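Local coordinates for phospholyase (Arthrobacter aurescens, PDB 5G4I), which catalyses phosphate elimination from a phosphorylated amino compound as a pyridoxal-phosphate-dependent lyase (EC 4.2.3.2) of the class III transaminase family, at residues M279-A291 with N315-R327. Sequence-based numbering, arbitrary orientation.
With PLP (pyridoxal-5'-phosphate), chain C.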
loop_
_atom_site.group_PDB
_atom_site.type_symbol
_atom_site.label_atom_id
_atom_site.label_comp_id
_atom_site.label_asym_id
_atom_site.label_seq_id
_atom_site.Cartn_x
_atom_site.Cartn_y
_atom_site.Cartn_z
ATOM N N MET A 279 1.187 11.886 -2.732
ATOM C CA MET A 279 0.508 11.707 -4.032
ATOM C C MET A 279 0.132 10.217 -4.178
ATOM O O MET A 279 0.623 9.307 -3.489
ATOM C CB MET A 279 1.364 12.251 -5.148
ATOM C CG MET A 279 2.602 11.541 -5.277
ATOM S SD MET A 279 3.881 12.439 -6.336
ATOM C CE MET A 279 4.162 13.717 -5.664
ATOM N N GLY A 280 -0.751 9.978 -5.164
ATOM C CA GLY A 280 -1.270 8.623 -5.462
ATOM C C GLY A 280 -2.177 8.768 -6.691
ATOM O O GLY A 280 -1.804 9.366 -7.713
ATOM N N LYS A 281 -3.426 8.278 -6.570
ATOM C CA LYS A 281 -4.462 8.125 -7.634
ATOM C C LYS A 281 -3.923 8.181 -9.087
ATOM O O LYS A 281 -3.677 7.106 -9.696
ATOM C CB LYS A 281 -5.703 8.922 -7.280
ATOM C CG LYS A 281 -6.572 8.274 -6.181
ATOM C CD LYS A 281 -7.909 9.033 -5.920
ATOM C CE LYS A 281 -8.868 8.384 -4.827
ATOM N NZ LYS A 281 -8.521 9.065 -3.550
ATOM N N PRO A 282 -3.930 9.380 -9.756
ATOM C CA PRO A 282 -3.471 9.393 -11.166
ATOM C C PRO A 282 -2.112 8.856 -11.523
ATOM O O PRO A 282 -1.821 8.664 -12.742
ATOM C CB PRO A 282 -3.477 10.937 -11.498
ATOM C CG PRO A 282 -3.194 11.541 -10.144
ATOM C CD PRO A 282 -4.071 10.751 -9.246
ATOM N N MET A 283 -1.169 8.818 -10.569
ATOM C CA MET A 283 0.244 8.795 -10.973
ATOM C C MET A 283 0.722 7.675 -11.876
ATOM O O MET A 283 1.661 7.837 -12.684
ATOM C CB MET A 283 1.205 9.040 -9.834
ATOM C CG MET A 283 1.564 8.008 -9.031
ATOM S SD MET A 283 2.511 8.539 -7.477
ATOM C CE MET A 283 4.093 8.784 -7.873
ATOM N N GLY A 284 0.046 6.489 -11.827
ATOM C CA GLY A 284 0.329 5.349 -12.700
ATOM C C GLY A 284 -0.810 4.921 -13.645
ATOM O O GLY A 284 -0.809 3.794 -14.147
ATOM N N ASN A 285 -1.765 5.828 -13.858
ATOM C CA ASN A 285 -2.941 5.565 -14.733
ATOM C C ASN A 285 -3.888 4.472 -14.231
ATOM O O ASN A 285 -4.718 3.985 -15.007
ATOM C CB ASN A 285 -2.587 5.303 -16.187
ATOM C CG ASN A 285 -3.659 5.873 -17.157
ATOM O OD1 ASN A 285 -4.051 7.037 -17.000
ATOM N ND2 ASN A 285 -4.074 5.105 -18.167
ATOM N N GLY A 286 -3.677 4.028 -13.003
ATOM C CA GLY A 286 -4.365 2.812 -12.426
ATOM C C GLY A 286 -3.438 1.759 -11.862
ATOM O O GLY A 286 -3.890 0.888 -11.094
ATOM N N HIS A 287 -2.141 1.870 -12.140
ATOM C CA HIS A 287 -1.105 1.007 -11.487
ATOM C C HIS A 287 -1.000 1.428 -10.014
ATOM O O HIS A 287 -1.049 2.668 -9.700
ATOM C CB HIS A 287 0.232 1.189 -12.171
ATOM C CG HIS A 287 1.200 0.062 -11.895
ATOM N ND1 HIS A 287 1.116 -1.185 -12.528
ATOM C CD2 HIS A 287 2.218 -0.067 -11.002
ATOM C CE1 HIS A 287 2.033 -1.993 -12.042
ATOM N NE2 HIS A 287 2.745 -1.329 -11.138
ATOM N N PRO A 288 -0.743 0.546 -9.039
ATOM C CA PRO A 288 -0.690 1.002 -7.610
ATOM C C PRO A 288 0.658 1.684 -7.285
ATOM O O PRO A 288 1.661 0.987 -7.209
ATOM C CB PRO A 288 -0.923 -0.334 -6.828
ATOM C CG PRO A 288 -1.467 -1.357 -7.853
ATOM C CD PRO A 288 -0.766 -0.936 -9.129
ATOM N N ILE A 289 0.634 2.989 -7.251
ATOM C CA ILE A 289 1.859 3.801 -7.000
ATOM C C ILE A 289 1.383 4.997 -6.118
ATOM O O ILE A 289 0.317 5.600 -6.375
ATOM C CB ILE A 289 2.547 4.363 -8.277
ATOM C CG1 ILE A 289 2.708 3.361 -9.400
ATOM C CG2 ILE A 289 3.904 5.001 -7.943
ATOM C CD1 ILE A 289 3.208 3.968 -10.699
ATOM N N GLY A 290 2.242 5.342 -5.126
ATOM C CA GLY A 290 2.170 6.586 -4.397
ATOM C C GLY A 290 3.585 7.106 -4.131
ATOM O O GLY A 290 4.569 6.502 -4.507
ATOM N N ALA A 291 3.643 8.284 -3.517
ATOM C CA ALA A 291 4.970 8.872 -3.127
ATOM C C ALA A 291 4.841 9.899 -2.031
ATOM O O ALA A 291 3.824 10.573 -1.878
ATOM C CB ALA A 291 5.673 9.529 -4.358
ATOM N N ASN A 315 9.766 -0.674 -7.829
ATOM C CA ASN A 315 10.112 -1.740 -8.755
ATOM C C ASN A 315 10.137 -1.183 -10.205
ATOM O O ASN A 315 9.548 -0.136 -10.495
ATOM C CB ASN A 315 9.130 -2.937 -8.579
ATOM C CG ASN A 315 7.724 -2.687 -9.169
ATOM O OD1 ASN A 315 7.524 -2.618 -10.378
ATOM N ND2 ASN A 315 6.731 -2.542 -8.304
ATOM N N PRO A 316 10.837 -1.863 -11.174
ATOM C CA PRO A 316 10.998 -1.321 -12.469
ATOM C C PRO A 316 9.679 -1.136 -13.293
ATOM O O PRO A 316 9.598 -0.257 -14.142
ATOM C CB PRO A 316 11.900 -2.376 -13.195
ATOM C CG PRO A 316 12.605 -3.094 -12.090
ATOM C CD PRO A 316 11.638 -3.092 -10.958
ATOM N N VAL A 317 8.688 -2.038 -13.051
ATOM C CA VAL A 317 7.418 -1.984 -13.775
ATOM C C VAL A 317 6.513 -0.777 -13.335
ATOM O O VAL A 317 6.016 0.012 -14.146
ATOM C CB VAL A 317 6.681 -3.329 -13.701
ATOM C CG1 VAL A 317 5.294 -3.197 -14.290
ATOM C CG2 VAL A 317 7.490 -4.369 -14.445
ATOM N N SER A 318 6.403 -0.580 -12.003
ATOM C CA SER A 318 5.809 0.640 -11.457
ATOM C C SER A 318 6.516 1.913 -11.969
ATOM O O SER A 318 5.832 2.875 -12.355
ATOM C CB SER A 318 5.855 0.612 -9.912
ATOM O OG SER A 318 4.972 -0.391 -9.390
ATOM N N SER A 319 7.846 1.878 -11.996
ATOM C CA SER A 319 8.622 3.032 -12.502
ATOM C C SER A 319 8.317 3.280 -13.976
ATOM O O SER A 319 8.179 4.452 -14.394
ATOM C CB SER A 319 10.103 2.787 -12.257
ATOM O OG SER A 319 10.407 2.602 -10.850
ATOM N N ALA A 320 8.251 2.224 -14.794
ATOM C CA ALA A 320 7.901 2.343 -16.247
ATOM C C ALA A 320 6.516 2.980 -16.413
ATOM O O ALA A 320 6.285 3.848 -17.284
ATOM C CB ALA A 320 8.037 0.986 -16.950
ATOM N N ALA A 321 5.507 2.520 -15.611
ATOM C CA ALA A 321 4.172 3.088 -15.624
ATOM C C ALA A 321 4.150 4.603 -15.311
ATOM O O ALA A 321 3.559 5.432 -16.052
ATOM C CB ALA A 321 3.292 2.374 -14.642
ATOM N N GLY A 322 4.868 4.960 -14.215
ATOM C CA GLY A 322 4.875 6.376 -13.845
ATOM C C GLY A 322 5.622 7.265 -14.861
ATOM O O GLY A 322 5.164 8.400 -15.138
ATOM N N LEU A 323 6.713 6.731 -15.461
ATOM C CA LEU A 323 7.436 7.510 -16.490
ATOM C C LEU A 323 6.525 7.717 -17.717
ATOM O O LEU A 323 6.511 8.814 -18.306
ATOM C CB LEU A 323 8.719 6.759 -16.872
ATOM C CG LEU A 323 9.969 6.960 -16.068
ATOM C CD1 LEU A 323 10.935 5.764 -16.380
ATOM C CD2 LEU A 323 10.559 8.374 -16.451
ATOM N N ALA A 324 5.774 6.672 -18.113
ATOM C CA ALA A 324 4.865 6.818 -19.286
ATOM C C ALA A 324 3.741 7.785 -19.100
ATOM O O ALA A 324 3.348 8.541 -20.047
ATOM C CB ALA A 324 4.354 5.448 -19.702
ATOM N N VAL A 325 3.232 7.885 -17.870
ATOM C CA VAL A 325 2.200 8.906 -17.539
ATOM C C VAL A 325 2.761 10.324 -17.705
ATOM O O VAL A 325 2.118 11.201 -18.344
ATOM C CB VAL A 325 1.569 8.697 -16.136
ATOM C CG1 VAL A 325 0.700 9.886 -15.717
ATOM C CG2 VAL A 325 0.747 7.400 -16.195
ATOM N N LEU A 326 3.962 10.579 -17.105
ATOM C CA LEU A 326 4.546 11.895 -17.227
ATOM C C LEU A 326 4.933 12.243 -18.657
ATOM O O LEU A 326 4.672 13.367 -19.126
ATOM C CB LEU A 326 5.788 12.027 -16.320
ATOM C CG LEU A 326 5.611 12.148 -14.796
ATOM C CD1 LEU A 326 6.982 12.088 -14.060
ATOM C CD2 LEU A 326 4.806 13.376 -14.428
ATOM N N ARG A 327 5.485 11.260 -19.387
ATOM C CA ARG A 327 5.885 11.513 -20.785
ATOM C C ARG A 327 4.638 11.884 -21.638
ATOM O O ARG A 327 4.668 12.791 -22.482
ATOM C CB ARG A 327 6.661 10.351 -21.398
ATOM C CG ARG A 327 6.908 10.638 -22.879
HETATM N N1 PLP C . -6.010 11.428 0.243
HETATM C C2 PLP C . -6.857 11.934 -0.685
HETATM C C2A PLP C . -7.039 13.425 -0.802
HETATM C C3 PLP C . -7.607 11.025 -1.587
HETATM O O3 PLP C . -8.463 11.510 -2.528
HETATM C C4 PLP C . -7.388 9.570 -1.425
HETATM C C4A PLP C . -8.089 8.584 -2.277
HETATM C C5 PLP C . -6.434 9.145 -0.372
HETATM C C6 PLP C . -5.798 10.110 0.405
HETATM C C5A PLP C . -6.156 7.677 -0.143
HETATM O O4P PLP C . -5.792 7.062 -1.377
HETATM P P PLP C . -5.705 5.459 -1.497
HETATM O O1P PLP C . -7.147 5.025 -1.616
HETATM O O2P PLP C . -4.881 5.231 -2.742
HETATM O O3P PLP C . -5.030 5.034 -0.215
HETATM O O HOH W 1 3.825 9.563 -12.850
HETATM O O HOH W 2 4.339 0.529 -6.878
#
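The loop that follows the cofactor lysine of this class III transaminase homologue, a fold type I PLP enzyme, packs, through His287, Ile289 and the backbone around Gly284, on helix 316-331. Lys281 takes no part; its NZ is bonded to PLP C4A, as in an internal aldimine. A chi1 of -161° sets CG opposite the backbone N and carries the His287 ring to the first helical turn, where Ser318 OG lies at its edge; NE2 gives it a weak, bent hydrogen bond (3.0 Å, 124°). Ala321 CB sits 4.1 Å from His287 CB, and Val317 CG1 lies 4.1 Å from His287 CE1, obliquely to the ring. The ring also meets His287 of the second subunit, planes about 80° apart, at the dimer interface. Ser318 OG takes a weak bond from Asn315 ND2 and joins a water bound to Pro288 O, while Asn315 OD1 caps the helix at Ser318 N (2.8 Å). Ile289 CD1 comes to 3.3 Å from Ser318 O. Gly284 and Gly322 bring the backbones together, CA to CA 4.8 Å, and Val325 closes the far end, CB 3.6 Å from Met283 O. A second water bridges Met283 O and Gly322 O. Were His287 an alanine, Ser318 OG would probably lose its ring donor and a gap open beside Val317 and Ala321. Two waters thus tie loop carbonyls to the helix, while the weak histidine-serine bond supplements apolar contact.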